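Local coordinates for protein putative hyaluronoglucosaminidase (Clostridium perfringens, PDB 6PWI) that probably acts as a hexosaminidase of glycoside hydrolase family 84, this chain holding the catalytic domain and flanking modules of a longer, probably cell-wall-anchored protein, at residues I49-E61 with N82-F96. Sequence-based numbering, arbitrary orientation.
Sequences IVTLGTDANVVFE and NHEESNEIKEDKTNF
Asn57, in the middle of strand 55-60, reaches with its amide into the connection between strands 82-85 and 94-100, which flank it. CG lies anti to the backbone N (chi1 175°), which sends the carboxamide across the sheet surface to that connection. ND2 of Asn57 gives a nearly straight bond to OD1 of Asn95 (2.9 Å), in the plane of both amides although these stand almost perpendicular (83°). A second, weak bond from ND2 of Asn57 goes to the carbonyl O of Glu88, while OD1 of Asn57 accepts a hydrogen bond from OG of Ser86 at 2.7 Å. OG of Ser86 in turn accepts the backbone N-H of Glu88, which makes an ST turn, and CG of Lys90 packs at 3.6 Å from CG of Asn57. Asn95 is itself gripped by the backbone of Lys90: OD1 of Asn95 also receives the N-H of Lys90, and ND2 of Asn95 donates to the backbone O of Lys90 (2.7 Å), an arrangement consistent with the two amides bracing the loop.

On the other face, CB of Ala56 meets the edge of the Phe96 ring, 3.7 Å from CE2 and in the ring plane, and CG2 of Val58 rests on CB of His83. Farther along, the carboxylate of Glu85 stands at the edge of the Phe60 ring, the planes nearly at right angles. Outside the strand, Gly53 N donates to OG1 of Thr94 (3.0 Å).

Parallel backbone ladders tie strand 55-60 to 82-85 on one flank and to 94-100 on the other. Helix 66-78 makes the right-handed beta-alpha-beta crossover to 82-85 and packs over Val58, His83 and Phe96, within the family 20 domain 2-like module, while strand 136-141 continues the sheet beyond 94-100.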
loop_
_atom_site.group_PDB
_atom_site.type_symbol
_atom_site.label_atom_id
_atom_site.label_comp_id
_atom_site.label_asym_id
_atom_site.label_seq_id
_atom_site.Cartn_x
_atom_site.Cartn_y
_atom_site.Cartn_z
ATOM N N ILE A 49 5.831 32.808 -10.848
ATOM C CA ILE A 49 5.020 32.319 -9.741
ATOM C C ILE A 49 3.660 33.015 -9.779
ATOM O O ILE A 49 3.504 34.043 -10.425
ATOM C CB ILE A 49 5.705 32.520 -8.368
ATOM C CG1 ILE A 49 5.519 33.944 -7.838
ATOM C CG2 ILE A 49 7.169 32.095 -8.380
ATOM C CD1 ILE A 49 5.756 34.073 -6.357
ATOM N N VAL A 50 2.695 32.461 -9.043
ATOM C CA VAL A 50 1.315 32.912 -9.059
ATOM C C VAL A 50 0.875 33.161 -7.618
ATOM O O VAL A 50 1.406 32.545 -6.693
ATOM C CB VAL A 50 0.438 31.862 -9.770
ATOM C CG1 VAL A 50 -1.028 31.901 -9.351
ATOM C CG2 VAL A 50 0.587 31.954 -11.281
ATOM N N THR A 51 -0.082 34.082 -7.435
ATOM C CA THR A 51 -0.652 34.327 -6.119
ATOM C C THR A 51 -2.077 33.779 -6.080
ATOM O O THR A 51 -2.871 34.054 -6.976
ATOM C CB THR A 51 -0.572 35.808 -5.721
ATOM O OG1 THR A 51 0.769 36.254 -5.917
ATOM C CG2 THR A 51 -0.965 36.058 -4.281
ATOM N N LEU A 52 -2.376 32.998 -5.036
ATOM C CA LEU A 52 -3.705 32.448 -4.834
ATOM C C LEU A 52 -4.562 33.493 -4.134
ATOM O O LEU A 52 -4.113 34.119 -3.179
ATOM C CB LEU A 52 -3.610 31.180 -3.980
ATOM C CG LEU A 52 -2.823 30.019 -4.584
ATOM C CD1 LEU A 52 -2.778 28.858 -3.613
ATOM C CD2 LEU A 52 -3.429 29.572 -5.903
ATOM N N GLY A 53 -5.799 33.657 -4.619
ATOM C CA GLY A 53 -6.749 34.588 -4.035
ATOM C C GLY A 53 -7.539 33.942 -2.902
ATOM O O GLY A 53 -7.507 32.725 -2.742
ATOM N N THR A 54 -8.241 34.774 -2.127
ATOM C CA THR A 54 -9.101 34.307 -1.051
ATOM C C THR A 54 -10.398 33.762 -1.645
ATOM O O THR A 54 -11.008 32.853 -1.084
ATOM C CB THR A 54 -9.374 35.429 -0.040
ATOM O OG1 THR A 54 -8.106 35.828 0.477
ATOM C CG2 THR A 54 -10.264 35.013 1.112
ATOM N N ASP A 55 -10.812 34.344 -2.778
ATOM C CA ASP A 55 -12.044 33.957 -3.448
ATOM C C ASP A 55 -11.726 33.516 -4.875
ATOM O O ASP A 55 -11.101 34.257 -5.635
ATOM C CB ASP A 55 -13.104 35.061 -3.368
ATOM C CG ASP A 55 -13.606 35.327 -1.954
ATOM O OD1 ASP A 55 -13.160 36.329 -1.355
ATOM O OD2 ASP A 55 -14.445 34.537 -1.462
ATOM N N ALA A 56 -12.171 32.300 -5.214
ATOM C CA ALA A 56 -11.842 31.669 -6.481
ATOM C C ALA A 56 -13.103 31.331 -7.274
ATOM O O ALA A 56 -14.174 31.106 -6.712
ATOM C CB ALA A 56 -10.994 30.442 -6.246
ATOM N N ASN A 57 -12.936 31.312 -8.600
ATOM C CA ASN A 57 -13.945 30.849 -9.536
ATOM C C ASN A 57 -13.615 29.405 -9.910
ATOM O O ASN A 57 -12.474 29.097 -10.250
ATOM C CB ASN A 57 -14.020 31.745 -10.778
ATOM C CG ASN A 57 -14.969 31.226 -11.841
ATOM O OD1 ASN A 57 -16.161 31.060 -11.592
ATOM N ND2 ASN A 57 -14.450 30.968 -13.032
ATOM N N VAL A 58 -14.644 28.549 -9.858
ATOM C CA VAL A 58 -14.523 27.124 -10.106
ATOM C C VAL A 58 -15.421 26.752 -11.284
ATOM O O VAL A 58 -16.622 27.025 -11.270
ATOM C CB VAL A 58 -14.920 26.334 -8.848
ATOM C CG1 VAL A 58 -14.971 24.844 -9.123
ATOM C CG2 VAL A 58 -13.999 26.639 -7.683
ATOM N N VAL A 59 -14.829 26.088 -12.284
ATOM C CA VAL A 59 -15.549 25.640 -13.462
ATOM C C VAL A 59 -15.388 24.128 -13.587
ATOM O O VAL A 59 -14.286 23.645 -13.821
ATOM C CB VAL A 59 -15.028 26.354 -14.725
ATOM C CG1 VAL A 59 -15.757 25.903 -15.983
ATOM C CG2 VAL A 59 -15.065 27.868 -14.577
ATOM N N PHE A 60 -16.494 23.394 -13.431
ATOM C CA PHE A 60 -16.496 21.964 -13.687
ATOM C C PHE A 60 -17.234 21.681 -14.992
ATOM O O PHE A 60 -18.348 22.150 -15.194
ATOM C CB PHE A 60 -17.268 21.201 -12.609
ATOM C CG PHE A 60 -16.793 21.366 -11.187
ATOM C CD1 PHE A 60 -15.547 20.903 -10.790
ATOM C CD2 PHE A 60 -17.624 21.933 -10.230
ATOM C CE1 PHE A 60 -15.128 21.041 -9.475
ATOM C CE2 PHE A 60 -17.209 22.059 -8.914
ATOM C CZ PHE A 60 -15.961 21.616 -8.541
ATOM N N GLU A 61 -16.619 20.878 -15.859
ATOM C CA GLU A 61 -17.315 20.352 -17.017
ATOM C C GLU A 61 -18.383 19.372 -16.546
ATOM O O GLU A 61 -18.360 18.925 -15.405
ATOM C CB GLU A 61 -16.335 19.640 -17.943
ATOM C CG GLU A 61 -15.447 20.591 -18.712
ATOM C CD GLU A 61 -14.734 19.909 -19.864
ATOM O OE1 GLU A 61 -14.880 18.677 -19.996
ATOM O OE2 GLU A 61 -14.038 20.612 -20.627
ATOM N N ASN A 82 -12.462 30.386 -0.380
ATOM C CA ASN A 82 -13.876 30.326 -0.714
ATOM C C ASN A 82 -14.012 30.325 -2.232
ATOM O O ASN A 82 -13.122 30.793 -2.938
ATOM C CB ASN A 82 -14.660 31.503 -0.131
ATOM C CG ASN A 82 -14.680 31.517 1.381
ATOM O OD1 ASN A 82 -15.391 30.731 2.007
ATOM N ND2 ASN A 82 -13.915 32.421 1.972
ATOM N N HIS A 83 -15.138 29.800 -2.722
ATOM C CA HIS A 83 -15.338 29.651 -4.153
ATOM C C HIS A 83 -16.764 30.030 -4.535
ATOM O O HIS A 83 -17.680 29.957 -3.718
ATOM C CB HIS A 83 -15.062 28.203 -4.577
ATOM C CG HIS A 83 -16.056 27.242 -4.019
ATOM N ND1 HIS A 83 -17.149 26.801 -4.748
ATOM C CD2 HIS A 83 -16.148 26.669 -2.798
ATOM C CE1 HIS A 83 -17.865 25.981 -4.005
ATOM N NE2 HIS A 83 -17.268 25.883 -2.801
ATOM N N GLU A 84 -16.921 30.432 -5.796
ATOM C CA GLU A 84 -18.214 30.420 -6.454
ATOM C C GLU A 84 -18.062 29.651 -7.763
ATOM O O GLU A 84 -16.996 29.683 -8.377
ATOM C CB GLU A 84 -18.753 31.842 -6.605
ATOM C CG GLU A 84 -19.272 32.399 -5.291
ATOM C CD GLU A 84 -20.110 33.662 -5.389
ATOM O OE1 GLU A 84 -19.818 34.499 -6.271
ATOM O OE2 GLU A 84 -21.055 33.804 -4.581
ATOM N N GLU A 85 -19.117 28.923 -8.146
ATOM C CA GLU A 85 -19.099 28.118 -9.356
ATOM C C GLU A 85 -19.670 28.936 -10.512
ATOM O O GLU A 85 -20.653 29.649 -10.336
ATOM C CB GLU A 85 -19.857 26.806 -9.137
ATOM C CG GLU A 85 -19.544 25.747 -10.182
ATOM C CD GLU A 85 -20.252 24.417 -9.985
ATOM O OE1 GLU A 85 -20.594 24.100 -8.828
ATOM O OE2 GLU A 85 -20.463 23.700 -10.989
ATOM N N SER A 86 -19.034 28.832 -11.686
ATOM C CA SER A 86 -19.485 29.516 -12.890
ATOM C C SER A 86 -19.134 28.685 -14.124
ATOM O O SER A 86 -18.672 27.556 -13.996
ATOM C CB SER A 86 -18.907 30.907 -12.973
ATOM O OG SER A 86 -17.754 30.925 -13.803
ATOM N N ASN A 87 -19.327 29.264 -15.318
ATOM C CA ASN A 87 -19.136 28.518 -16.550
ATOM C C ASN A 87 -18.059 29.154 -17.430
ATOM O O ASN A 87 -17.898 28.754 -18.581
ATOM C CB ASN A 87 -20.459 28.311 -17.292
ATOM C CG ASN A 87 -20.429 27.124 -18.233
ATOM O OD1 ASN A 87 -19.907 26.062 -17.894
ATOM N ND2 ASN A 87 -20.995 27.284 -19.418
ATOM N N GLU A 88 -17.303 30.117 -16.884
ATOM C CA GLU A 88 -16.289 30.812 -17.664
ATOM C C GLU A 88 -15.122 31.238 -16.775
ATOM O O GLU A 88 -15.254 31.310 -15.555
ATOM C CB GLU A 88 -16.894 32.029 -18.371
ATOM C CG GLU A 88 -17.444 33.079 -17.414
ATOM C CD GLU A 88 -17.972 34.372 -18.022
ATOM O OE1 GLU A 88 -18.114 34.438 -19.268
ATOM O OE2 GLU A 88 -18.242 35.317 -17.245
ATOM N N ILE A 89 -13.984 31.533 -17.413
ATOM C CA ILE A 89 -12.835 32.123 -16.745
ATOM C C ILE A 89 -13.192 33.554 -16.348
ATOM O O ILE A 89 -13.571 34.354 -17.199
ATOM C CB ILE A 89 -11.594 32.092 -17.668
ATOM C CG1 ILE A 89 -11.202 30.664 -18.058
ATOM C CG2 ILE A 89 -10.424 32.847 -17.046
ATOM C CD1 ILE A 89 -10.176 30.590 -19.168
ATOM N N LYS A 90 -13.072 33.867 -15.053
ATOM C CA LYS A 90 -13.150 35.240 -14.574
ATOM C C LYS A 90 -11.744 35.839 -14.533
ATOM O O LYS A 90 -10.854 35.285 -13.887
ATOM C CB LYS A 90 -13.779 35.299 -13.179
ATOM C CG LYS A 90 -15.122 34.602 -13.025
ATOM C CD LYS A 90 -16.177 35.092 -13.985
ATOM C CE LYS A 90 -17.544 34.542 -13.646
ATOM N NZ LYS A 90 -18.618 35.237 -14.392
ATOM N N GLU A 91 -11.564 36.986 -15.205
ATOM C CA GLU A 91 -10.255 37.602 -15.375
ATOM C C GLU A 91 -9.756 38.195 -14.056
ATOM O O GLU A 91 -8.553 38.338 -13.863
ATOM C CB GLU A 91 -10.287 38.638 -16.502
ATOM N N ASP A 92 -10.682 38.499 -13.140
ATOM C CA ASP A 92 -10.354 39.214 -11.915
ATOM C C ASP A 92 -9.957 38.267 -10.778
ATOM O O ASP A 92 -9.338 38.714 -9.816
ATOM C CB ASP A 92 -11.478 40.176 -11.506
ATOM C CG ASP A 92 -12.830 39.506 -11.294
ATOM O OD1 ASP A 92 -13.311 38.830 -12.231
ATOM O OD2 ASP A 92 -13.396 39.663 -10.190
ATOM N N LYS A 93 -10.312 36.976 -10.874
ATOM C CA LYS A 93 -10.147 36.037 -9.769
ATOM C C LYS A 93 -9.145 34.938 -10.132
ATOM O O LYS A 93 -8.669 34.872 -11.264
ATOM C CB LYS A 93 -11.483 35.374 -9.416
ATOM C CG LYS A 93 -12.539 36.257 -8.764
ATOM C CD LYS A 93 -13.858 35.521 -8.604
ATOM C CE LYS A 93 -14.967 36.349 -7.994
ATOM N NZ LYS A 93 -14.656 36.735 -6.598
ATOM N N THR A 94 -8.837 34.081 -9.144
ATOM C CA THR A 94 -8.176 32.802 -9.366
ATOM C C THR A 94 -9.203 31.802 -9.901
ATOM O O THR A 94 -10.328 31.747 -9.410
ATOM C CB THR A 94 -7.560 32.246 -8.073
ATOM O OG1 THR A 94 -6.705 33.213 -7.462
ATOM C CG2 THR A 94 -6.778 30.968 -8.289
ATOM N N ASN A 95 -8.793 31.003 -10.893
ATOM C CA ASN A 95 -9.674 30.081 -11.594
ATOM C C ASN A 95 -9.199 28.636 -11.417
ATOM O O ASN A 95 -8.021 28.330 -11.612
ATOM C CB ASN A 95 -9.773 30.437 -13.082
ATOM C CG ASN A 95 -10.522 31.727 -13.360
ATOM O OD1 ASN A 95 -11.743 31.723 -13.517
ATOM N ND2 ASN A 95 -9.799 32.832 -13.446
ATOM N N PHE A 96 -10.139 27.746 -11.063
ATOM C CA PHE A 96 -9.928 26.305 -11.093
ATOM C C PHE A 96 -10.846 25.687 -12.139
ATOM O O PHE A 96 -12.060 25.727 -11.979
ATOM C CB PHE A 96 -10.218 25.687 -9.723
ATOM C CG PHE A 96 -9.270 26.131 -8.639
ATOM C CD1 PHE A 96 -8.175 25.354 -8.294
ATOM C CD2 PHE A 96 -9.447 27.344 -7.990
ATOM C CE1 PHE A 96 -7.291 25.770 -7.311
ATOM C CE2 PHE A 96 -8.559 27.763 -7.009
ATOM C CZ PHE A 96 -7.485 26.972 -6.668
#